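Local coordinates for protein peptide ABC transporter permease (Staphylococcus hominis, PDB 6EXS) that probably carries peptides across the membrane as a POT-family member of the major facilitator superfamily, and here binds a thioalcohol-conjugated dipeptide that is a malodour precursor, at residues 231-234 against 235-239; 250-253 against 254-258; 474-477 against 478-481. All coordinates share one frame; numbering follows the deposited sequence.

Interaction 1 of 3, residues 231-234 against 235-239; sequences VAIV and IVVLL
The i to i+4 spacing of a regular alpha-helix, helix 217-243, sets Val231 beside Ile235 and Val234 beside Leu238 in 231-234 and 235-239. Four successive backbone bonds hold these two turns: Ile235, Val236, Val237 and Leu238 each donate N-H to the oxygen four residues back. The Ile235 N to Val231 O distance is 2.9 Å, and Leu238 N to Val234 O is slightly longer at 3.1 Å. All four are fairly straight, with N-H...O angles from 156° to 168°.

The side chains follow this spacing. Val231 and Ile235 lie alongside each other and point the same way, Val231 CG1 resting 3.7 Å from Ile235 CD1. The first torsion of Ile235 (chi1 -52°) turns its ethyl arm back beside its own backbone N, which brings CG1 to 3.2 Å from Val231 O. Val234 and Leu238 repeat the side-by-side arrangement, with Val234 CG1 3.9 Å from Leu238 CD1. Leu238 CD1 also sits 3.4 Å from Val234 O, beside the carbonyl that accepts the Leu238 N-H. Ile233 and Val237 meet more loosely, their CG2 methyls 4.5 Å apart. Branched aliphatic groups therefore lie along a surface whose amides are paired internally, as suits a helix that may face lipid.

Beyond these turns, Val237 O also receives a hydrogen bond from Thr241 OG1. Leu238 touches a bound monoolein molecule and packs on Leu251 and Ile252 of helix 249-273, so one edge of this outlying helix is joined to the next helix in the chain.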
loop_
_atom_site.group_PDB
_atom_site.type_symbol
_atom_site.label_atom_id
_atom_site.label_comp_id
_atom_site.label_asym_id
_atom_site.label_seq_id
_atom_site.Cartn_x
_atom_site.Cartn_y
_atom_site.Cartn_z
ATOM N N VAL A 231 -0.022 -4.383 24.453
ATOM C CA VAL A 231 1.070 -3.413 24.307
ATOM C C VAL A 231 2.212 -3.697 25.311
ATOM O O VAL A 231 3.376 -3.719 24.900
ATOM C CB VAL A 231 0.544 -1.951 24.363
ATOM C CG1 VAL A 231 1.677 -0.936 24.472
ATOM C CG2 VAL A 231 -0.330 -1.643 23.149
ATOM N N ALA A 232 1.875 -3.965 26.596
ATOM C CA ALA A 232 2.851 -4.267 27.650
ATOM C C ALA A 232 3.669 -5.536 27.356
ATOM O O ALA A 232 4.888 -5.506 27.523
ATOM C CB ALA A 232 2.166 -4.375 29.002
ATOM N N ILE A 233 3.006 -6.629 26.896
ATOM C CA ILE A 233 3.659 -7.890 26.509
ATOM C C ILE A 233 4.654 -7.605 25.369
ATOM O O ILE A 233 5.802 -8.048 25.440
ATOM C CB ILE A 233 2.616 -8.995 26.145
ATOM C CG1 ILE A 233 1.926 -9.548 27.415
ATOM C CG2 ILE A 233 3.241 -10.138 25.311
ATOM C CD1 ILE A 233 0.652 -10.393 27.177
ATOM N N VAL A 234 4.216 -6.819 24.358
ATOM C CA VAL A 234 5.004 -6.403 23.191
ATOM C C VAL A 234 6.260 -5.595 23.606
ATOM O O VAL A 234 7.341 -5.890 23.099
ATOM C CB VAL A 234 4.119 -5.672 22.141
ATOM C CG1 VAL A 234 4.957 -4.964 21.076
ATOM C CG2 VAL A 234 3.138 -6.640 21.486
ATOM N N ILE A 235 6.123 -4.610 24.533
ATOM C CA ILE A 235 7.252 -3.794 25.025
ATOM C C ILE A 235 8.220 -4.650 25.883
ATOM O O ILE A 235 9.439 -4.486 25.762
ATOM C CB ILE A 235 6.814 -2.474 25.735
ATOM C CG1 ILE A 235 5.841 -1.642 24.863
ATOM C CG2 ILE A 235 8.035 -1.619 26.134
ATOM C CD1 ILE A 235 5.137 -0.485 25.591
ATOM N N VAL A 236 7.681 -5.572 26.716
ATOM C CA VAL A 236 8.479 -6.478 27.550
ATOM C C VAL A 236 9.330 -7.414 26.671
ATOM O O VAL A 236 10.542 -7.497 26.886
ATOM C CB VAL A 236 7.623 -7.224 28.613
ATOM C CG1 VAL A 236 8.311 -8.491 29.122
ATOM C CG2 VAL A 236 7.280 -6.299 29.777
ATOM N N VAL A 237 8.703 -8.072 25.661
ATOM C CA VAL A 237 9.376 -8.980 24.719
ATOM C C VAL A 237 10.515 -8.252 23.991
ATOM O O VAL A 237 11.643 -8.743 23.994
ATOM C CB VAL A 237 8.376 -9.682 23.752
ATOM C CG1 VAL A 237 9.076 -10.279 22.530
ATOM C CG2 VAL A 237 7.572 -10.754 24.482
ATOM N N LEU A 238 10.223 -7.057 23.435
ATOM C CA LEU A 238 11.187 -6.225 22.710
ATOM C C LEU A 238 12.382 -5.780 23.558
ATOM O O LEU A 238 13.512 -5.819 23.069
ATOM C CB LEU A 238 10.503 -5.017 22.052
ATOM C CG LEU A 238 9.733 -5.297 20.756
ATOM C CD1 LEU A 238 8.717 -4.207 20.481
ATOM C CD2 LEU A 238 10.676 -5.464 19.562
ATOM N N LEU A 239 12.141 -5.383 24.820
ATOM C CA LEU A 239 13.202 -4.941 25.720
ATOM C C LEU A 239 14.064 -6.093 26.228
ATOM O O LEU A 239 15.291 -5.970 26.206
ATOM C CB LEU A 239 12.644 -4.122 26.892
ATOM C CG LEU A 239 12.246 -2.679 26.594
ATOM C CD1 LEU A 239 11.385 -2.128 27.707
ATOM C CD2 LEU A 239 13.469 -1.787 26.394
#

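Interaction 2 of 3, residues 250-253 against 254-258; sequences DLIS and NTVLV. Unlike the reference sequence in segment 250-253: Asp250 (reference Asn).
Leu251 O accepts two bonds from Thr255, a short one from the hydroxyl and a weak one from the backbone N-H. The hydroxyl OG1 donates to Leu251 O at 2.7 Å, nearly head-on to the carbonyl (C=O...OG1 angle 162°), while Thr255 N lies 3.3 Å from Leu251 O. OG1 gets there because chi1 of -63° folds it beside the residue's own N, back over the preceding turn.

On another side of the helix, Asn254 N donates to Asp250 O at 2.9 Å. A water bridges the side chains of Ser253 and Asn254: it donates a hydrogen bond to Asn254 OD1 at 2.7 Å and is also hydrogen-bonded to Ser253 OG, 2.7 Å away. The apolar contribution is small, with Ile252 CG2 and Val256 CG2 4.3 Å apart.

Further out, Asp250, an Asn in the reference sequence, forms a salt bridge through OD1 with Lys453. Ser253 packs on Ser61 and Val65 of helix 56-72, whereas Leu257 rests on Ile447 and Thr450 of helix 430-451. Hydroxyl-to-carbonyl bonding of the Thr255 kind is a common intrahelical motif of membrane helices; here it belongs to helix 249-273, the second arm of the helical hairpin that bacterial POT transporters carry in addition to the core MFS helices.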
loop_
_atom_site.group_PDB
_atom_site.type_symbol
_atom_site.label_atom_id
_atom_site.label_comp_id
_atom_site.label_asym_id
_atom_site.label_seq_id
_atom_site.Cartn_x
_atom_site.Cartn_y
_atom_site.Cartn_z
ATOM N N ASP A 250 13.992 -10.983 12.369
ATOM C CA ASP A 250 13.221 -12.225 12.261
ATOM C C ASP A 250 12.094 -12.260 13.294
ATOM O O ASP A 250 11.039 -12.810 12.990
ATOM C CB ASP A 250 14.121 -13.462 12.415
ATOM C CG ASP A 250 15.081 -13.724 11.270
ATOM O OD1 ASP A 250 14.882 -13.144 10.180
ATOM O OD2 ASP A 250 16.012 -14.540 11.455
ATOM N N LEU A 251 12.295 -11.638 14.492
ATOM C CA LEU A 251 11.262 -11.535 15.527
ATOM C C LEU A 251 10.065 -10.779 14.943
ATOM O O LEU A 251 8.929 -11.227 15.110
ATOM C CB LEU A 251 11.786 -10.817 16.790
ATOM C CG LEU A 251 10.786 -10.707 17.963
ATOM C CD1 LEU A 251 11.056 -11.756 19.029
ATOM C CD2 LEU A 251 10.805 -9.316 18.576
ATOM N N ILE A 252 10.332 -9.662 14.228
ATOM C CA ILE A 252 9.318 -8.822 13.592
ATOM C C ILE A 252 8.725 -9.538 12.377
ATOM O O ILE A 252 7.514 -9.706 12.321
ATOM C CB ILE A 252 9.848 -7.393 13.231
ATOM C CG1 ILE A 252 10.790 -6.796 14.325
ATOM C CG2 ILE A 252 8.703 -6.426 12.871
ATOM C CD1 ILE A 252 10.195 -6.511 15.747
ATOM N N SER A 253 9.573 -9.973 11.423
ATOM C CA SER A 253 9.158 -10.627 10.178
ATOM C C SER A 253 8.324 -11.895 10.398
ATOM O O SER A 253 7.373 -12.111 9.645
ATOM C CB SER A 253 10.346 -10.887 9.254
ATOM O OG SER A 253 11.091 -12.033 9.632
ATOM N N ASN A 254 8.638 -12.698 11.435
ATOM C CA ASN A 254 7.862 -13.906 11.763
ATOM C C ASN A 254 6.507 -13.552 12.374
ATOM O O ASN A 254 5.507 -14.172 12.015
ATOM C CB ASN A 254 8.634 -14.848 12.674
ATOM C CG ASN A 254 9.839 -15.478 12.026
ATOM O OD1 ASN A 254 9.877 -15.728 10.814
ATOM N ND2 ASN A 254 10.850 -15.758 12.832
ATOM N N THR A 255 6.470 -12.536 13.268
ATOM C CA THR A 255 5.244 -12.044 13.915
ATOM C C THR A 255 4.252 -11.541 12.854
ATOM O O THR A 255 3.087 -11.938 12.866
ATOM C CB THR A 255 5.593 -10.963 14.964
ATOM O OG1 THR A 255 6.393 -11.547 15.991
ATOM C CG2 THR A 255 4.359 -10.310 15.581
ATOM N N VAL A 256 4.741 -10.695 11.927
ATOM C CA VAL A 256 3.983 -10.087 10.833
ATOM C C VAL A 256 3.582 -11.170 9.801
ATOM O O VAL A 256 2.525 -11.055 9.188
ATOM C CB VAL A 256 4.748 -8.859 10.247
ATOM C CG1 VAL A 256 4.033 -8.247 9.040
ATOM C CG2 VAL A 256 4.963 -7.797 11.326
ATOM N N LEU A 257 4.378 -12.259 9.675
ATOM C CA LEU A 257 4.035 -13.394 8.807
ATOM C C LEU A 257 2.802 -14.080 9.410
ATOM O O LEU A 257 1.840 -14.346 8.687
ATOM C CB LEU A 257 5.209 -14.396 8.665
ATOM C CG LEU A 257 4.915 -15.742 7.970
ATOM C CD1 LEU A 257 4.430 -15.550 6.546
ATOM C CD2 LEU A 257 6.129 -16.635 7.974
ATOM N N VAL A 258 2.819 -14.311 10.742
ATOM C CA VAL A 258 1.711 -14.917 11.484
ATOM C C VAL A 258 0.450 -14.060 11.297
ATOM O O VAL A 258 -0.581 -14.592 10.874
ATOM C CB VAL A 258 2.073 -15.181 12.973
ATOM C CG1 VAL A 258 0.838 -15.488 13.807
ATOM C CG2 VAL A 258 3.085 -16.315 13.096
HETATM O O HOH W 1 10.491 -14.410 8.528
#

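Interaction 3 of 3, residues 474-477 against 478-481; sequences ITLI and ILVF
Ile474 O and Thr475 O accept the backbone N-H groups of Ile478 and Leu479 in ordinary i to i+4 bonds, with Ile478 N to Ile474 O at 3.0 Å and Leu479 N to Thr475 O at 2.8 Å. Further along, the spacing tightens: Phe481 N donates to Ile478 O, only three residues back, at 2.8 Å. Phe481 itself has phi/psi of -101°/4°, away from the helical values of Ile474 to Leu479.

Because Phe481 N bonds to Ile478 O, Ile477 O is approached instead by side chains of the following residues. The carbonyl oxygen lies at the edge of the Phe481 ring, near its plane, 3.1 Å from CD2 and 3.3 Å from CE2. Val480 approaches the same oxygen with a methyl: chi1 of -56° puts CG1 anti to the carbonyl carbon and leaves CG2 between N and the carbonyl carbon, and this CG2 comes within 3.3 Å of Ile477 O. Elsewhere the contact is aliphatic. Ile474 and Ile478 lie side by side and point alike, Ile474 CG2 being 3.8 Å from Ile478 CD1; Leu476 CD2 and Leu479 CD2 graze each other at 4.5 Å.

Two neighbouring helices cover part of the turn. Ile478 packs on Pro290 and Leu294 of helix 279-302, and Thr475, whose OG1 bonds to Ala471 O inside its own helix, meets Ser369, Thr372 and Leu373 of helix 364-389. An aromatic ring edge carries partly positive hydrogens, so the approach of the Phe481 edge to Ile477 O is consistent with weak C-H...O attraction taking up some of the polarity of a carbonyl near the end of helix 460-479, whereas the Val480 methyl is simply packed against that oxygen.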
loop_
_atom_site.group_PDB
_atom_site.type_symbol
_atom_site.label_atom_id
_atom_site.label_comp_id
_atom_site.label_asym_id
_atom_site.label_seq_id
_atom_site.Cartn_x
_atom_site.Cartn_y
_atom_site.Cartn_z
ATOM N N ILE A 474 -1.963 -21.375 -10.016
ATOM C CA ILE A 474 -3.082 -21.127 -9.080
ATOM C C ILE A 474 -4.198 -20.334 -9.782
ATOM O O ILE A 474 -5.387 -20.624 -9.584
ATOM C CB ILE A 474 -2.628 -20.464 -7.745
ATOM C CG1 ILE A 474 -1.507 -21.270 -7.063
ATOM C CG2 ILE A 474 -3.820 -20.273 -6.781
ATOM C CD1 ILE A 474 -0.745 -20.501 -6.023
ATOM N N THR A 475 -3.807 -19.366 -10.625
ATOM C CA THR A 475 -4.748 -18.565 -11.402
ATOM C C THR A 475 -5.484 -19.434 -12.414
ATOM O O THR A 475 -6.699 -19.315 -12.508
ATOM C CB THR A 475 -4.070 -17.339 -12.022
ATOM O OG1 THR A 475 -3.454 -16.595 -10.974
ATOM C CG2 THR A 475 -5.050 -16.444 -12.753
ATOM N N LEU A 476 -4.769 -20.323 -13.134
ATOM C CA LEU A 476 -5.400 -21.223 -14.101
ATOM C C LEU A 476 -6.358 -22.222 -13.433
ATOM O O LEU A 476 -7.395 -22.544 -14.022
ATOM C CB LEU A 476 -4.372 -21.947 -14.984
ATOM C CG LEU A 476 -3.640 -21.101 -16.027
ATOM C CD1 LEU A 476 -2.446 -21.852 -16.579
ATOM C CD2 LEU A 476 -4.567 -20.673 -17.162
ATOM N N ILE A 477 -6.036 -22.671 -12.193
ATOM C CA ILE A 477 -6.874 -23.599 -11.420
ATOM C C ILE A 477 -8.169 -22.887 -10.963
ATOM O O ILE A 477 -9.247 -23.462 -11.098
ATOM C CB ILE A 477 -6.089 -24.306 -10.266
ATOM C CG1 ILE A 477 -4.928 -25.160 -10.828
ATOM C CG2 ILE A 477 -7.015 -25.179 -9.399
ATOM C CD1 ILE A 477 -3.762 -25.348 -9.894
ATOM N N ILE A 478 -8.065 -21.628 -10.484
ATOM C CA ILE A 478 -9.215 -20.825 -10.047
ATOM C C ILE A 478 -10.084 -20.396 -11.251
ATOM O O ILE A 478 -11.312 -20.512 -11.174
ATOM C CB ILE A 478 -8.762 -19.635 -9.139
ATOM C CG1 ILE A 478 -8.248 -20.156 -7.777
ATOM C CG2 ILE A 478 -9.871 -18.574 -8.946
ATOM C CD1 ILE A 478 -7.412 -19.180 -6.943
ATOM N N LEU A 479 -9.445 -19.921 -12.355
ATOM C CA LEU A 479 -10.077 -19.439 -13.597
ATOM C C LEU A 479 -11.154 -20.372 -14.161
ATOM O O LEU A 479 -12.176 -19.876 -14.636
ATOM C CB LEU A 479 -9.013 -19.125 -14.672
ATOM C CG LEU A 479 -9.440 -18.498 -16.020
ATOM C CD1 LEU A 479 -10.328 -17.267 -15.835
ATOM C CD2 LEU A 479 -8.225 -18.130 -16.857
ATOM N N VAL A 480 -10.950 -21.704 -14.089
ATOM C CA VAL A 480 -11.931 -22.675 -14.605
ATOM C C VAL A 480 -13.243 -22.698 -13.755
ATOM O O VAL A 480 -14.270 -23.185 -14.241
ATOM C CB VAL A 480 -11.344 -24.098 -14.835
ATOM C CG1 VAL A 480 -10.133 -24.057 -15.769
ATOM C CG2 VAL A 480 -11.004 -24.801 -13.524
ATOM N N PHE A 481 -13.202 -22.145 -12.516
ATOM C CA PHE A 481 -14.347 -22.069 -11.595
ATOM C C PHE A 481 -15.012 -20.683 -11.583
ATOM O O PHE A 481 -15.962 -20.470 -10.822
ATOM C CB PHE A 481 -13.937 -22.498 -10.174
ATOM C CG PHE A 481 -13.443 -23.921 -10.084
ATOM C CD1 PHE A 481 -14.336 -24.986 -10.049
ATOM C CD2 PHE A 481 -12.084 -24.199 -10.032
ATOM C CE1 PHE A 481 -13.875 -26.304 -9.972
ATOM C CE2 PHE A 481 -11.621 -25.516 -9.957
ATOM C CZ PHE A 481 -12.521 -26.559 -9.924
#

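In the fold
Interactions 1 and 2 lie on consecutive helices, 217-243 and 249-273, on the same side of the chain's centre, and touch each other through aliphatic side chains. Interaction 1 is the more peripheral, with its centre about 27 Å from the chain's centre and entirely aliphatic side chains, mostly on the surface. Interaction 2, about 18 Å out, is partly buried against helices 56-72 and 430-451 and adds hydroxyl, amide and water-mediated bonds. Interaction 3 lies apart, its nearest atoms about 14 Å from interaction 2, and packs against a different pair, helices 279-302 and 364-389. Largely a surface contact, it alone departs from continuous helical bonding and involves an aromatic ring.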